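Local coordinates for protein malate dehydrogenase (Porphyromonas gingivalis, PDB 3FI9) that probably catalyses the NAD-dependent interconversion of malate and oxaloacetate, at residues Ile248-Gly253 with Thr279-Asp284; Gln185-Ala190 with Ala301-Ser306; Ile104-Gly109 with Gly133-Ile138. All blocks are in the same frame, centred on the assembly; numbering follows the deposited sequence.

Contact 1: residues Ile248-Gly253 with Thr279-Asp284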
loop_
_atom_site.group_PDB
_atom_site.type_symbol
_atom_site.label_atom_id
_atom_site.label_comp_id
_atom_site.label_asym_id
_atom_site.label_seq_id
_atom_site.Cartn_x
_atom_site.Cartn_y
_atom_site.Cartn_z
ATOM N N ILE A 248 -10.545 10.885 -2.359
ATOM C CA ILE A 248 -11.450 10.486 -3.458
ATOM C C ILE A 248 -12.565 9.528 -2.933
ATOM O O ILE A 248 -13.725 9.567 -3.366
ATOM C CB ILE A 248 -10.691 9.880 -4.675
ATOM C CG1 ILE A 248 -11.514 10.107 -5.953
ATOM C CG2 ILE A 248 -10.322 8.359 -4.463
ATOM C CD1 ILE A 248 -11.617 11.586 -6.366
ATOM N N ARG A 249 -12.233 8.694 -1.965
ATOM C CA ARG A 249 -13.298 7.926 -1.312
ATOM C C ARG A 249 -14.438 8.812 -0.761
ATOM O O ARG A 249 -15.614 8.493 -0.936
ATOM C CB ARG A 249 -12.765 7.024 -0.218
ATOM C CG ARG A 249 -13.908 6.355 0.565
ATOM C CD ARG A 249 -13.360 5.266 1.440
ATOM N NE ARG A 249 -12.593 5.800 2.558
ATOM C CZ ARG A 249 -11.972 5.022 3.453
ATOM N NH1 ARG A 249 -12.075 3.696 3.370
ATOM N NH2 ARG A 249 -11.292 5.557 4.455
ATOM N N ALA A 250 -14.099 9.923 -0.106
ATOM C CA ALA A 250 -15.104 10.855 0.415
ATOM C C ALA A 250 -15.927 11.460 -0.710
ATOM O O ALA A 250 -17.141 11.575 -0.614
ATOM C CB ALA A 250 -14.404 11.981 1.230
ATOM N N ALA A 251 -15.255 11.874 -1.776
ATOM C CA ALA A 251 -15.950 12.446 -2.933
ATOM C C ALA A 251 -16.876 11.437 -3.599
ATOM O O ALA A 251 -17.792 11.839 -4.295
ATOM C CB ALA A 251 -14.967 12.972 -3.954
ATOM N N MET A 252 -16.590 10.147 -3.430
ATOM C CA MET A 252 -17.382 9.095 -4.074
ATOM C C MET A 252 -18.553 8.668 -3.175
ATOM O O MET A 252 -19.271 7.713 -3.512
ATOM C CB MET A 252 -16.488 7.889 -4.445
ATOM C CG MET A 252 -15.421 8.138 -5.544
ATOM S SD MET A 252 -13.988 6.959 -5.834
ATOM C CE MET A 252 -14.793 5.672 -6.872
ATOM N N GLY A 253 -18.726 9.353 -2.039
ATOM C CA GLY A 253 -19.845 9.121 -1.116
ATOM C C GLY A 253 -19.530 8.160 0.017
ATOM O O GLY A 253 -20.422 7.736 0.767
ATOM N N THR A 279 -12.183 22.083 5.133
ATOM C CA THR A 279 -13.045 21.603 4.082
ATOM C C THR A 279 -13.782 20.360 4.518
ATOM O O THR A 279 -13.338 19.652 5.428
ATOM C CB THR A 279 -12.197 21.221 2.851
ATOM O OG1 THR A 279 -10.936 20.646 3.281
ATOM C CG2 THR A 279 -11.933 22.432 2.003
ATOM N N THR A 280 -14.919 20.100 3.879
ATOM C CA THR A 280 -15.521 18.783 3.930
ATOM C C THR A 280 -15.799 18.372 2.493
ATOM O O THR A 280 -16.292 19.132 1.694
ATOM C CB THR A 280 -16.769 18.633 4.879
ATOM O OG1 THR A 280 -17.981 18.403 4.138
ATOM C CG2 THR A 280 -16.931 19.836 5.775
ATOM N N ILE A 281 -15.394 17.159 2.186
ATOM C CA ILE A 281 -15.566 16.591 0.885
ATOM C C ILE A 281 -16.629 15.528 1.047
ATOM O O ILE A 281 -16.539 14.671 1.925
ATOM C CB ILE A 281 -14.260 15.936 0.473
ATOM C CG1 ILE A 281 -13.134 16.988 0.459
ATOM C CG2 ILE A 281 -14.419 15.221 -0.835
ATOM C CD1 ILE A 281 -11.800 16.389 0.027
ATOM N N THR A 282 -17.700 15.630 0.270
ATOM C CA THR A 282 -18.744 14.612 0.321
ATOM C C THR A 282 -19.110 14.245 -1.127
ATOM O O THR A 282 -18.458 14.694 -2.077
ATOM C CB THR A 282 -20.000 15.143 1.031
ATOM O OG1 THR A 282 -20.612 16.103 0.185
ATOM C CG2 THR A 282 -19.631 15.844 2.351
ATOM N N LYS A 283 -20.154 13.440 -1.312
ATOM C CA LYS A 283 -20.656 13.149 -2.646
ATOM C C LYS A 283 -21.011 14.419 -3.403
ATOM O O LYS A 283 -21.102 14.414 -4.633
ATOM C CB LYS A 283 -21.901 12.260 -2.557
ATOM C CG LYS A 283 -23.124 12.979 -1.979
ATOM C CD LYS A 283 -24.222 11.969 -1.587
ATOM C CE LYS A 283 -25.391 12.683 -0.883
ATOM N NZ LYS A 283 -26.087 11.762 0.062
ATOM N N ASP A 284 -21.244 15.504 -2.675
ATOM C CA ASP A 284 -21.557 16.769 -3.326
ATOM C C ASP A 284 -20.349 17.627 -3.601
ATOM O O ASP A 284 -20.497 18.790 -3.959
ATOM C CB ASP A 284 -22.568 17.563 -2.503
ATOM C CG ASP A 284 -23.897 16.842 -2.396
ATOM O OD1 ASP A 284 -24.407 16.397 -3.442
ATOM O OD2 ASP A 284 -24.394 16.692 -1.269
HETATM O O HOH W 1 -18.089 14.260 -5.542
#

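Contact 2: residues Gln185-Ala190 with Ala301-Ser306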
loop_
_atom_site.group_PDB
_atom_site.type_symbol
_atom_site.label_atom_id
_atom_site.label_comp_id
_atom_site.label_asym_id
_atom_site.label_seq_id
_atom_site.Cartn_x
_atom_site.Cartn_y
_atom_site.Cartn_z
ATOM N N GLN A 185 5.235 27.840 3.634
ATOM C CA GLN A 185 4.097 28.772 3.568
ATOM C C GLN A 185 2.866 28.290 4.325
ATOM O O GLN A 185 1.761 28.834 4.155
ATOM C CB GLN A 185 3.724 29.016 2.124
ATOM C CG GLN A 185 4.886 29.502 1.312
ATOM C CD GLN A 185 5.340 30.813 1.806
ATOM O OE1 GLN A 185 6.515 31.144 1.724
ATOM N NE2 GLN A 185 4.414 31.589 2.350
ATOM N N MET A 186 3.022 27.270 5.155
ATOM C CA MET A 186 1.849 26.832 5.911
ATOM C C MET A 186 1.551 27.850 6.994
ATOM O O MET A 186 2.470 28.488 7.504
ATOM C CB MET A 186 2.022 25.433 6.517
ATOM C CG MET A 186 2.898 25.359 7.794
ATOM S SD MET A 186 3.332 23.647 8.287
ATOM C CE MET A 186 4.019 23.977 9.882
ATOM N N ALA A 187 0.278 27.947 7.377
ATOM C CA ALA A 187 -0.153 28.726 8.548
ATOM C C ALA A 187 -0.738 27.767 9.606
ATOM O O ALA A 187 -1.792 27.184 9.398
ATOM C CB ALA A 187 -1.218 29.769 8.129
ATOM N N VAL A 188 -0.023 27.607 10.713
ATOM C CA VAL A 188 -0.424 26.748 11.810
ATOM C C VAL A 188 -1.491 27.435 12.670
ATOM O O VAL A 188 -1.286 28.543 13.187
ATOM C CB VAL A 188 0.816 26.372 12.690
ATOM C CG1 VAL A 188 0.446 25.314 13.684
ATOM C CG2 VAL A 188 2.008 25.901 11.809
ATOM N N PHE A 189 -2.662 26.823 12.756
ATOM C CA PHE A 189 -3.741 27.314 13.622
ATOM C C PHE A 189 -3.775 26.518 14.919
ATOM O O PHE A 189 -4.664 25.693 15.136
ATOM C CB PHE A 189 -5.107 27.244 12.914
ATOM C CG PHE A 189 -5.374 28.423 12.042
ATOM C CD1 PHE A 189 -4.413 28.823 11.089
ATOM C CD2 PHE A 189 -6.572 29.117 12.130
ATOM C CE1 PHE A 189 -4.649 29.949 10.245
ATOM C CE2 PHE A 189 -6.835 30.236 11.271
ATOM C CZ PHE A 189 -5.869 30.637 10.328
ATOM N N ALA A 190 -2.797 26.760 15.782
ATOM C CA ALA A 190 -2.708 25.981 17.052
ATOM C C ALA A 190 -3.953 26.103 17.943
ATOM O O ALA A 190 -4.266 25.229 18.772
ATOM C CB ALA A 190 -1.446 26.389 17.819
ATOM N N ALA A 301 -4.179 36.482 10.422
ATOM C CA ALA A 301 -3.119 37.337 9.823
ATOM C C ALA A 301 -1.982 36.506 9.254
ATOM O O ALA A 301 -1.348 36.867 8.247
ATOM C CB ALA A 301 -2.612 38.368 10.854
ATOM N N ALA A 302 -1.673 35.396 9.917
ATOM C CA ALA A 302 -0.657 34.503 9.399
ATOM C C ALA A 302 -1.157 33.886 8.088
ATOM O O ALA A 302 -0.395 33.743 7.127
ATOM C CB ALA A 302 -0.341 33.387 10.449
ATOM N N LEU A 303 -2.440 33.533 8.068
ATOM C CA LEU A 303 -3.116 33.004 6.868
ATOM C C LEU A 303 -3.073 34.026 5.707
ATOM O O LEU A 303 -2.840 33.664 4.550
ATOM C CB LEU A 303 -4.561 32.617 7.190
ATOM C CG LEU A 303 -5.359 31.928 6.068
ATOM C CD1 LEU A 303 -4.669 30.637 5.638
ATOM C CD2 LEU A 303 -6.803 31.618 6.451
ATOM N N LYS A 304 -3.273 35.295 6.029
ATOM C CA LYS A 304 -3.179 36.369 5.028
ATOM C C LYS A 304 -1.758 36.455 4.455
ATOM O O LYS A 304 -1.577 36.614 3.250
ATOM C CB LYS A 304 -3.608 37.705 5.665
ATOM C CG LYS A 304 -3.526 38.926 4.751
ATOM C CD LYS A 304 -4.241 38.672 3.408
ATOM C CE LYS A 304 -4.381 39.986 2.607
ATOM N NZ LYS A 304 -5.140 39.820 1.327
ATOM N N GLU A 305 -0.745 36.323 5.318
ATOM C CA GLU A 305 0.644 36.251 4.883
ATOM C C GLU A 305 0.875 35.121 3.860
ATOM O O GLU A 305 1.510 35.318 2.823
ATOM C CB GLU A 305 1.525 35.927 6.097
ATOM C CG GLU A 305 1.889 37.073 6.964
ATOM C CD GLU A 305 3.208 37.695 6.523
ATOM O OE1 GLU A 305 3.162 38.640 5.701
ATOM O OE2 GLU A 305 4.286 37.258 7.013
ATOM N N SER A 306 0.425 33.916 4.204
ATOM C CA SER A 306 0.481 32.774 3.296
ATOM C C SER A 306 -0.299 33.100 1.985
ATOM O O SER A 306 0.207 32.884 0.842
ATOM C CB SER A 306 -0.094 31.541 4.025
ATOM O OG SER A 306 -0.102 30.399 3.206
HETATM O O HOH W 2 2.283 31.747 7.486
#

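Contact 3: residues Ile104-Gly109 with Gly133-Ile138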
loop_
_atom_site.group_PDB
_atom_site.type_symbol
_atom_site.label_atom_id
_atom_site.label_comp_id
_atom_site.label_asym_id
_atom_site.label_seq_id
_atom_site.Cartn_x
_atom_site.Cartn_y
_atom_site.Cartn_z
ATOM N N ILE A 104 1.471 20.981 -17.558
ATOM C CA ILE A 104 0.865 19.639 -17.515
ATOM C C ILE A 104 -0.500 19.745 -16.865
ATOM O O ILE A 104 -1.427 19.062 -17.264
ATOM C CB ILE A 104 1.698 18.598 -16.749
ATOM C CG1 ILE A 104 3.103 18.551 -17.303
ATOM C CG2 ILE A 104 1.098 17.206 -16.974
ATOM C CD1 ILE A 104 4.120 17.965 -16.273
ATOM N N ALA A 105 -0.634 20.645 -15.895
ATOM C CA ALA A 105 -1.931 20.855 -15.253
ATOM C C ALA A 105 -2.928 21.428 -16.267
ATOM O O ALA A 105 -4.080 21.037 -16.283
ATOM C CB ALA A 105 -1.811 21.806 -14.055
ATOM N N ALA A 106 -2.500 22.346 -17.132
ATOM C CA ALA A 106 -3.474 22.887 -18.161
ATOM C C ALA A 106 -3.947 21.811 -19.136
ATOM O O ALA A 106 -5.150 21.702 -19.494
ATOM C CB ALA A 106 -2.865 24.034 -18.951
ATOM N N GLN A 107 -2.988 21.033 -19.587
ATOM C CA GLN A 107 -3.271 19.902 -20.469
ATOM C C GLN A 107 -4.185 18.897 -19.816
ATOM O O GLN A 107 -5.042 18.349 -20.490
ATOM C CB GLN A 107 -1.976 19.216 -20.947
ATOM C CG GLN A 107 -2.248 18.163 -22.031
ATOM C CD GLN A 107 -2.814 18.795 -23.321
ATOM O OE1 GLN A 107 -2.241 19.742 -23.849
ATOM N NE2 GLN A 107 -3.948 18.280 -23.809
ATOM N N LEU A 108 -4.045 18.650 -18.505
ATOM C CA LEU A 108 -4.988 17.741 -17.851
ATOM C C LEU A 108 -6.395 18.321 -17.844
ATOM O O LEU A 108 -7.356 17.626 -18.136
ATOM C CB LEU A 108 -4.563 17.413 -16.418
ATOM C CG LEU A 108 -5.525 16.609 -15.524
ATOM C CD1 LEU A 108 -5.871 15.269 -16.176
ATOM C CD2 LEU A 108 -4.782 16.392 -14.196
ATOM N N GLY A 109 -6.516 19.607 -17.519
ATOM C CA GLY A 109 -7.806 20.273 -17.665
ATOM C C GLY A 109 -8.410 20.160 -19.080
ATOM O O GLY A 109 -9.579 19.812 -19.246
ATOM N N GLY A 133 -3.529 22.767 -9.012
ATOM C CA GLY A 133 -4.925 22.617 -8.778
ATOM C C GLY A 133 -5.745 23.745 -9.397
ATOM O O GLY A 133 -6.835 23.487 -9.942
ATOM N N LEU A 134 -5.268 24.991 -9.311
ATOM C CA LEU A 134 -6.096 26.118 -9.850
ATOM C C LEU A 134 -6.135 26.085 -11.392
ATOM O O LEU A 134 -7.170 26.321 -12.026
ATOM C CB LEU A 134 -5.529 27.460 -9.360
ATOM C CG LEU A 134 -6.109 28.768 -9.898
ATOM C CD1 LEU A 134 -7.559 28.879 -9.526
ATOM C CD2 LEU A 134 -5.330 29.985 -9.307
ATOM N N VAL A 135 -4.997 25.761 -11.989
ATOM C CA VAL A 135 -4.918 25.677 -13.448
ATOM C C VAL A 135 -5.790 24.538 -13.934
ATOM O O VAL A 135 -6.545 24.677 -14.908
ATOM C CB VAL A 135 -3.479 25.404 -13.899
ATOM C CG1 VAL A 135 -3.451 24.995 -15.373
ATOM C CG2 VAL A 135 -2.579 26.640 -13.652
ATOM N N THR A 136 -5.709 23.391 -13.267
ATOM C CA THR A 136 -6.609 22.309 -13.682
ATOM C C THR A 136 -8.068 22.698 -13.615
ATOM O O THR A 136 -8.823 22.404 -14.548
ATOM C CB THR A 136 -6.367 20.990 -12.899
ATOM O OG1 THR A 136 -5.081 20.491 -13.212
ATOM C CG2 THR A 136 -7.380 19.923 -13.301
ATOM N N LEU A 137 -8.507 23.294 -12.490
ATOM C CA LEU A 137 -9.879 23.764 -12.356
ATOM C C LEU A 137 -10.290 24.671 -13.526
ATOM O O LEU A 137 -11.338 24.481 -14.155
ATOM C CB LEU A 137 -10.042 24.535 -11.022
ATOM C CG LEU A 137 -11.413 25.106 -10.693
ATOM C CD1 LEU A 137 -12.534 24.066 -10.888
ATOM C CD2 LEU A 137 -11.468 25.814 -9.299
ATOM N N ILE A 138 -9.456 25.663 -13.809
ATOM C CA ILE A 138 -9.764 26.647 -14.842
ATOM C C ILE A 138 -9.912 26.025 -16.246
ATOM O O ILE A 138 -10.953 26.202 -16.911
ATOM C CB ILE A 138 -8.718 27.751 -14.849
ATOM C CG1 ILE A 138 -8.860 28.580 -13.567
ATOM C CG2 ILE A 138 -8.903 28.620 -16.090
ATOM C CD1 ILE A 138 -7.690 29.541 -13.356
#

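Contact 1: residues Ile248-Gly253 with Thr279-Asp284
Ile281 pushes its CG2 methyl into the last turn of helix 238-251, where Ala250 and Ala251 present little more than backbone; the contact packs the C-terminal end of this helix on a beta-hairpin, both within the C-terminal domain of the lactate/malate dehydrogenase family. With chi1 at -59°, CG2 stands anti to the backbone N of its own residue and meets the helix, its closest approach being 3.6 Å between Ile281 CG2 and Ala251 N. The same methyl touches both alanines, at 3.8 Å from CG2 to Ala250 CB and 3.9 Å to Ala251 CB. Ala250 CB also sits 3.5 Å from Ile281 O, so small side chains let the two backbones come close together. Weak CA-H...O contacts continue the tight side: Ala251 CA points at Thr282 O across 3.5 Å, nearly straight at 162°, and Lys283 CA points at Ala251 O at 170°.

Beyond this the packing thins toward solvent. Gly253 ends the helix with positive phi in a Schellman motif, and its CA lies 4.0 Å from Lys283 CB, while the extended remainder of the lysine leads away. A water donates to Ala251 O (2.7 Å from the water O) and, weakly, to Lys283 O, bridging the end of the helix and the turn after the strand. Thr282 OG1 accepts from Asp284 N in an ST turn as the chain leaves the strand.

Strand 279-282 forms the hairpin with strand 285-288, whose Val286 also packs on Ile281. On the helix side, Ile248 and Ala251 rest on strand 121-124 of the large sheet, and Ile248 and Met252 reach strand 77-82.

Contact 2: residues Gln185-Ala190 with Ala301-Ser306
The beta-hairpin of strands 178-180 and 186-188, whose turn carries His182, the predicted proton acceptor, lies against helix 297-319 in the C-terminal domain of the lactate/malate dehydrogenase fold. Gln185, Ala187 and Phe189 make the contact from the hairpin side, Ala302, Leu303 and Ser306 from the helix. The polar part is concentrated at Ser306. Its hydroxyl is set anti to its own backbone N (chi1 179°), which carries OG out from the helix to donate a short bond of 2.6 Å to Gln185 O. The donor approaches almost head-on, with an angle of 161° at the carbonyl oxygen. Ser306 OG also accepts from Gly181 N, so one buried hydroxyl ties together the two ends of the turn; it is consistent with a second-shell role in positioning His182, whose side chain is about 6 Å from that of Gln185.

Further along, Ala187 points its methyl at the helix backbone, with CB 4.0 Å from Leu303 CA, and more loosely faces Ala302 CB. A water spans the same gap, donating to Met186 O and, weakly, to Ala302 O. Phe189 comes in from the strand's end, crossing Leu303 at about a right angle; its ring also packs edge-to-face with Tyr179, and its side chain touches Leu294 and Glu299. Against Leu303 it uses the rim of the ring and not a face: Leu303 CB lies in the ring plane, 3.9 Å from Phe189 CZ and 4.1 Å from Phe189 CE1.

Contact 3: residues Ile104-Gly109 with Gly133-Ile138
Val135 lays its CG1 methyl over the backbone between Ala105 and Ala106, joining helix 129-140 to helix 94-115 within the Rossmann-type NAD-binding domain. The two helices belong to successive beta-alpha-beta crossovers: the first leads from strand 77-82 into strand 121-124, the second from there to strand 147-150. They run nearly side by side, the two short segments being inclined by -28° with their axes only 7.4 Å apart at the nearest point.

Such closeness depends on small residues. Val135 CG1, anti to its own backbone N at chi1 167°, reaches to 3.3 Å from Ala106 N, a snug fit. The methyls of Ala105 and Ala106 border the same group, each CB being 3.8 Å from Val135 CG1. One turn on, Gly109 has no side chain to keep the helices apart, and its CA comes within 4.6 Å of Thr136 CA.

Thr136 fills the adjoining part of the interface. Its hydroxyl, beside its own backbone N, bonds to Thr132 O in its own helix, and across the interface Thr136 OG1 comes close to Ala105 O, at 3.3 Å. Leu108 and Thr136 both rest on Ile124 of strand 121-124, which places the interface against the central sheet; Val135 also touches Ile323, and Ala106 touches Tyr139. The predicted NAD site is near: the Ala105 side chain is about 4 Å from that of Phe126, one of its residues. Ala105 CB itself is also packed against the threonine hydroxyl, 3.6 Å from Thr136 OG1.

Contact 3 belongs to the NAD-binding domain, whereas contacts 1 and 2 join parts of the C-terminal domain, contact 1 being nested in the chain loop that contact 2 closes. None of them touch: their nearest atoms are about 11 to 12 Å apart, and centres are 20 Å apart for contacts 1 and 3 and 25 Å for the other two pairs. Each nevertheless has a side chain within about 10 Å of a residue predicted to bind NAD or substrate. Contact 3 borders Phe126, and the Ile281 side chain of contact 1 lies about 10 Å from that of Ile125, also predicted to bind NAD. From contact 2, the Gln185 side chain is about 10 Å from that of Asn127, a predicted substrate-binding residue.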